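Local coordinates for protein glutathione s-transferase (PDB 1OYJ) that conjugates reduced glutathione to a wide range of hydrophobic electrophiles, as a tau-class plant glutathione transferase linked to herbicide detoxification, at residues L162-F176 with L194-V207. Residues are numbered along the deposited sequence; the frame is centred on the assembly and turned at random.
Sequences LGFVDVALVPFTAWF and LAAWARRCGRIDSV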
# COMPACT_ATOMS: atom_id res chain seq x y z
N LEU A 162 2.23 18.13 -10.97
CA LEU A 162 2.04 17.17 -9.91
C LEU A 162 2.37 15.75 -10.34
O LEU A 162 1.98 15.31 -11.40
CB LEU A 162 0.61 17.24 -9.41
CG LEU A 162 0.18 18.61 -8.83
CD1 LEU A 162 -1.29 18.55 -8.65
CD2 LEU A 162 0.83 18.98 -7.51
N GLY A 163 3.18 15.06 -9.54
CA GLY A 163 3.44 13.66 -9.69
C GLY A 163 2.60 12.81 -8.70
O GLY A 163 1.85 13.34 -7.79
N PHE A 164 2.79 11.50 -8.83
CA PHE A 164 2.17 10.54 -7.90
C PHE A 164 2.24 10.90 -6.41
O PHE A 164 1.24 10.96 -5.74
CB PHE A 164 2.81 9.19 -8.09
CG PHE A 164 2.09 8.04 -7.46
CD1 PHE A 164 0.84 7.69 -7.84
CD2 PHE A 164 2.73 7.21 -6.57
CE1 PHE A 164 0.21 6.56 -7.24
CE2 PHE A 164 2.13 6.03 -6.07
CZ PHE A 164 0.86 5.77 -6.34
N VAL A 165 3.41 11.16 -5.87
CA VAL A 165 3.51 11.51 -4.48
C VAL A 165 2.92 12.83 -4.20
O VAL A 165 2.30 12.99 -3.14
CB VAL A 165 5.01 11.52 -3.99
CG1 VAL A 165 5.12 11.90 -2.56
CG2 VAL A 165 5.60 10.10 -4.15
N ASP A 166 3.09 13.80 -5.10
CA ASP A 166 2.51 15.11 -4.88
C ASP A 166 0.97 14.96 -4.68
O ASP A 166 0.41 15.52 -3.77
CB ASP A 166 2.74 16.05 -5.97
CG ASP A 166 4.24 16.31 -6.23
OD1 ASP A 166 4.91 16.99 -5.42
OD2 ASP A 166 4.73 15.89 -7.30
N VAL A 167 0.36 14.22 -5.56
CA VAL A 167 -1.06 13.97 -5.47
C VAL A 167 -1.44 13.24 -4.24
O VAL A 167 -2.43 13.59 -3.57
CB VAL A 167 -1.60 13.40 -6.78
CG1 VAL A 167 -3.11 13.13 -6.64
CG2 VAL A 167 -1.45 14.40 -7.90
N ALA A 168 -0.69 12.22 -3.85
CA ALA A 168 -1.00 11.50 -2.61
C ALA A 168 -0.97 12.40 -1.37
O ALA A 168 -1.73 12.18 -0.45
CB ALA A 168 -0.05 10.37 -2.42
N LEU A 169 -0.04 13.35 -1.32
CA LEU A 169 0.18 14.11 -0.09
C LEU A 169 -0.66 15.41 -0.08
O LEU A 169 -1.07 15.90 0.98
CB LEU A 169 1.66 14.54 -0.02
CG LEU A 169 2.08 15.34 1.23
CD1 LEU A 169 1.69 14.66 2.51
CD2 LEU A 169 3.56 15.60 1.22
N VAL A 170 -0.91 15.97 -1.27
CA VAL A 170 -1.46 17.37 -1.29
C VAL A 170 -2.77 17.61 -0.56
O VAL A 170 -2.91 18.64 0.06
CB VAL A 170 -1.48 17.98 -2.66
CG1 VAL A 170 -2.47 17.37 -3.53
CG2 VAL A 170 -1.59 19.52 -2.61
N PRO A 171 -3.70 16.66 -0.55
CA PRO A 171 -4.91 16.90 0.24
C PRO A 171 -4.67 17.15 1.72
O PRO A 171 -5.38 17.94 2.35
CB PRO A 171 -5.79 15.68 -0.02
CG PRO A 171 -5.23 15.11 -1.36
CD PRO A 171 -3.76 15.38 -1.28
N PHE A 172 -3.61 16.59 2.26
CA PHE A 172 -3.35 16.81 3.64
C PHE A 172 -2.84 18.22 3.93
O PHE A 172 -2.87 18.65 5.08
CB PHE A 172 -2.38 15.72 4.17
CG PHE A 172 -2.97 14.36 4.15
CD1 PHE A 172 -2.70 13.45 3.11
CD2 PHE A 172 -3.84 13.97 5.13
CE1 PHE A 172 -3.32 12.21 3.16
CE2 PHE A 172 -4.42 12.77 5.11
CZ PHE A 172 -4.17 11.90 4.15
N THR A 173 -2.40 18.93 2.88
CA THR A 173 -2.01 20.34 3.09
C THR A 173 -3.22 21.15 3.64
O THR A 173 -3.05 22.13 4.34
CB THR A 173 -1.46 21.00 1.88
OG1 THR A 173 -2.46 21.15 0.82
CG2 THR A 173 -0.26 20.23 1.34
N ALA A 174 -4.44 20.71 3.34
CA ALA A 174 -5.59 21.37 3.87
C ALA A 174 -5.84 21.14 5.39
O ALA A 174 -6.64 21.86 5.97
CB ALA A 174 -6.83 20.98 3.14
N TRP A 175 -5.15 20.16 5.94
CA TRP A 175 -5.19 19.82 7.35
C TRP A 175 -3.99 20.38 8.07
O TRP A 175 -3.91 20.24 9.30
CB TRP A 175 -5.24 18.28 7.50
CG TRP A 175 -6.39 17.64 6.82
CD1 TRP A 175 -6.63 17.60 5.54
CD2 TRP A 175 -7.49 16.95 7.44
NE1 TRP A 175 -7.79 16.92 5.27
CE2 TRP A 175 -8.33 16.51 6.43
CE3 TRP A 175 -7.83 16.66 8.73
CZ2 TRP A 175 -9.48 15.77 6.68
CZ3 TRP A 175 -9.01 15.98 8.95
CH2 TRP A 175 -9.78 15.53 7.95
N PHE A 176 -3.05 21.02 7.38
CA PHE A 176 -1.83 21.45 8.07
C PHE A 176 -2.20 22.42 9.23
O PHE A 176 -1.71 22.31 10.34
CB PHE A 176 -0.79 22.10 7.16
CG PHE A 176 0.05 21.11 6.34
CD1 PHE A 176 -0.16 19.74 6.41
CD2 PHE A 176 1.00 21.59 5.46
CE1 PHE A 176 0.56 18.88 5.64
CE2 PHE A 176 1.78 20.65 4.72
CZ PHE A 176 1.53 19.36 4.80
N LEU A 194 8.52 22.35 3.01
CA LEU A 194 7.27 21.65 2.77
C LEU A 194 6.11 22.65 2.70
O LEU A 194 5.22 22.54 1.87
CB LEU A 194 7.02 20.62 3.85
CG LEU A 194 5.87 19.66 3.60
CD1 LEU A 194 6.22 18.73 2.37
CD2 LEU A 194 5.55 18.83 4.80
N ALA A 195 6.19 23.67 3.53
CA ALA A 195 5.21 24.73 3.51
C ALA A 195 5.17 25.48 2.15
O ALA A 195 4.12 25.78 1.65
CB ALA A 195 5.48 25.72 4.67
N ALA A 196 6.36 25.69 1.56
CA ALA A 196 6.51 26.35 0.28
C ALA A 196 5.93 25.45 -0.78
O ALA A 196 5.21 25.92 -1.66
CB ALA A 196 8.01 26.60 -0.01
N TRP A 197 6.22 24.15 -0.66
CA TRP A 197 5.62 23.17 -1.59
C TRP A 197 4.07 23.22 -1.49
O TRP A 197 3.36 23.25 -2.54
CB TRP A 197 6.15 21.75 -1.36
CG TRP A 197 5.40 20.68 -2.05
CD1 TRP A 197 5.60 20.19 -3.30
CD2 TRP A 197 4.34 19.94 -1.51
NE1 TRP A 197 4.67 19.22 -3.57
CE2 TRP A 197 3.93 19.02 -2.46
CE3 TRP A 197 3.75 19.92 -0.26
CZ2 TRP A 197 2.88 18.16 -2.26
CZ3 TRP A 197 2.78 19.05 -0.02
CH2 TRP A 197 2.33 18.15 -1.02
N ALA A 198 3.55 23.28 -0.27
CA ALA A 198 2.09 23.33 -0.10
C ALA A 198 1.52 24.62 -0.76
O ALA A 198 0.53 24.60 -1.47
CB ALA A 198 1.70 23.23 1.38
N ARG A 199 2.25 25.74 -0.65
CA ARG A 199 1.75 27.01 -1.25
C ARG A 199 1.77 26.91 -2.80
O ARG A 199 0.83 27.32 -3.49
CB ARG A 199 2.58 28.22 -0.80
CG ARG A 199 2.31 28.66 0.59
CD ARG A 199 2.99 29.94 0.98
NE ARG A 199 4.44 29.96 0.75
CZ ARG A 199 5.35 29.60 1.65
NH1 ARG A 199 4.98 29.11 2.81
NH2 ARG A 199 6.62 29.72 1.39
N ARG A 200 2.83 26.34 -3.35
CA ARG A 200 2.98 26.13 -4.82
C ARG A 200 1.81 25.24 -5.34
O ARG A 200 1.08 25.58 -6.22
CB ARG A 200 4.32 25.42 -5.03
CG ARG A 200 4.77 24.90 -6.43
CD ARG A 200 6.36 24.49 -6.43
NE ARG A 200 7.12 25.27 -5.46
CZ ARG A 200 7.80 24.84 -4.40
NH1 ARG A 200 8.05 23.57 -4.14
NH2 ARG A 200 8.36 25.76 -3.61
N CYS A 201 1.64 24.09 -4.70
CA CYS A 201 0.56 23.21 -5.07
C CYS A 201 -0.80 23.95 -5.00
O CYS A 201 -1.68 23.71 -5.83
CB CYS A 201 0.57 21.94 -4.24
SG CYS A 201 2.01 20.86 -4.61
N GLY A 202 -0.93 24.82 -4.02
CA GLY A 202 -2.18 25.47 -3.74
C GLY A 202 -2.64 26.43 -4.83
O GLY A 202 -3.74 26.96 -4.78
N ARG A 203 -1.74 26.73 -5.78
CA ARG A 203 -2.04 27.61 -6.88
C ARG A 203 -2.47 26.86 -8.13
O ARG A 203 -2.91 27.41 -9.17
CB ARG A 203 -0.77 28.49 -7.16
CG ARG A 203 -0.36 29.50 -5.98
CD ARG A 203 1.18 29.94 -5.89
NE ARG A 203 1.50 30.82 -4.75
CZ ARG A 203 2.62 30.73 -3.98
NH1 ARG A 203 3.54 29.85 -4.24
NH2 ARG A 203 2.83 31.58 -2.97
N ILE A 204 -2.34 25.58 -8.07
CA ILE A 204 -2.63 24.77 -9.20
C ILE A 204 -4.16 24.53 -9.28
O ILE A 204 -4.79 24.23 -8.27
CB ILE A 204 -1.82 23.51 -9.09
CG1 ILE A 204 -0.33 23.83 -9.27
CG2 ILE A 204 -2.24 22.54 -10.15
CD1 ILE A 204 0.56 22.54 -9.07
N ASP A 205 -4.73 24.69 -10.48
CA ASP A 205 -6.21 24.66 -10.67
C ASP A 205 -6.88 23.38 -10.12
O ASP A 205 -7.91 23.45 -9.50
CB ASP A 205 -6.62 24.80 -12.12
CG ASP A 205 -6.36 26.22 -12.70
OD1 ASP A 205 -6.44 26.32 -13.92
OD2 ASP A 205 -6.02 27.26 -12.06
N SER A 206 -6.30 22.23 -10.39
CA SER A 206 -6.88 21.01 -9.89
C SER A 206 -7.00 21.05 -8.36
O SER A 206 -7.98 20.54 -7.78
CB SER A 206 -6.06 19.78 -10.33
OG SER A 206 -4.71 19.83 -9.86
N VAL A 207 -6.01 21.62 -7.70
CA VAL A 207 -5.93 21.62 -6.26
C VAL A 207 -6.89 22.67 -5.72
O VAL A 207 -7.54 22.45 -4.71
CB VAL A 207 -4.43 21.88 -5.78
CG1 VAL A 207 -4.41 22.01 -4.34
CG2 VAL A 207 -3.52 20.71 -6.19
O HOH W 1 -1.83 23.10 -1.26
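The indole of Trp197 meets Asp166 at its edge, where NE1 gives OD1 a hydrogen bond of 2.9 Å, bent to 144° at the hydrogen; the carbonyl oxygens of Asp166 and Leu194 also lie at the edge, in the ring plane. On one face sits the SG of Cys201, one turn further along the same helix and offset toward the rim. The far corner of the benzo ring is received by Leu169, whose CG lies 3.6 Å from CH2, and by the methyl CG2 of Thr173, 3.5 Å from CZ3. The Phe176 ring has the CA of Thr173, three residues earlier in the chain, over the centre of one face, while Ala198 CB and Leu194 CD2 approach it obliquely.

The carboxylate of Asp166, nearly coplanar with the indole (27°), is gripped by four N-H groups: Trp197 NE1 and Phe154 N on OD1, Gly163 N and Gly155 N on OD2. The bond from Gly163, the N-cap residue, makes half of a capping box at the start of helix 164-169, and this setting probably favours the ionised form. A leucine in place of Trp197 has no N-H to offer OD1, which would probably leave the carboxylate held by backbone donors alone and open a gap beside Leu169 and Thr173.

With chi1 at 66°, Thr173 turns OG1 back to its bond with Val170 O and CG2 toward the indole; a water donates to both OG1 and Ala198 O. Farther along the interface, Val170 CG2 packs 3.6 Å from Cys201 CB, and Leu162 meets Ile204 tip to tip.

The axes of 164-169 and 194-201 cross at a right angle within the all-helical C-terminal domain. Helix 127-148 packs on both segments, with Leu144 on Leu169, Leu148 on Trp197 and Leu141 on Phe176 and Leu194; Leu115 of helix 97-124 touches Leu169, and Ser206 OG hydrogen-bonds Glu27 of helix 16-28 in the thioredoxin-like domain.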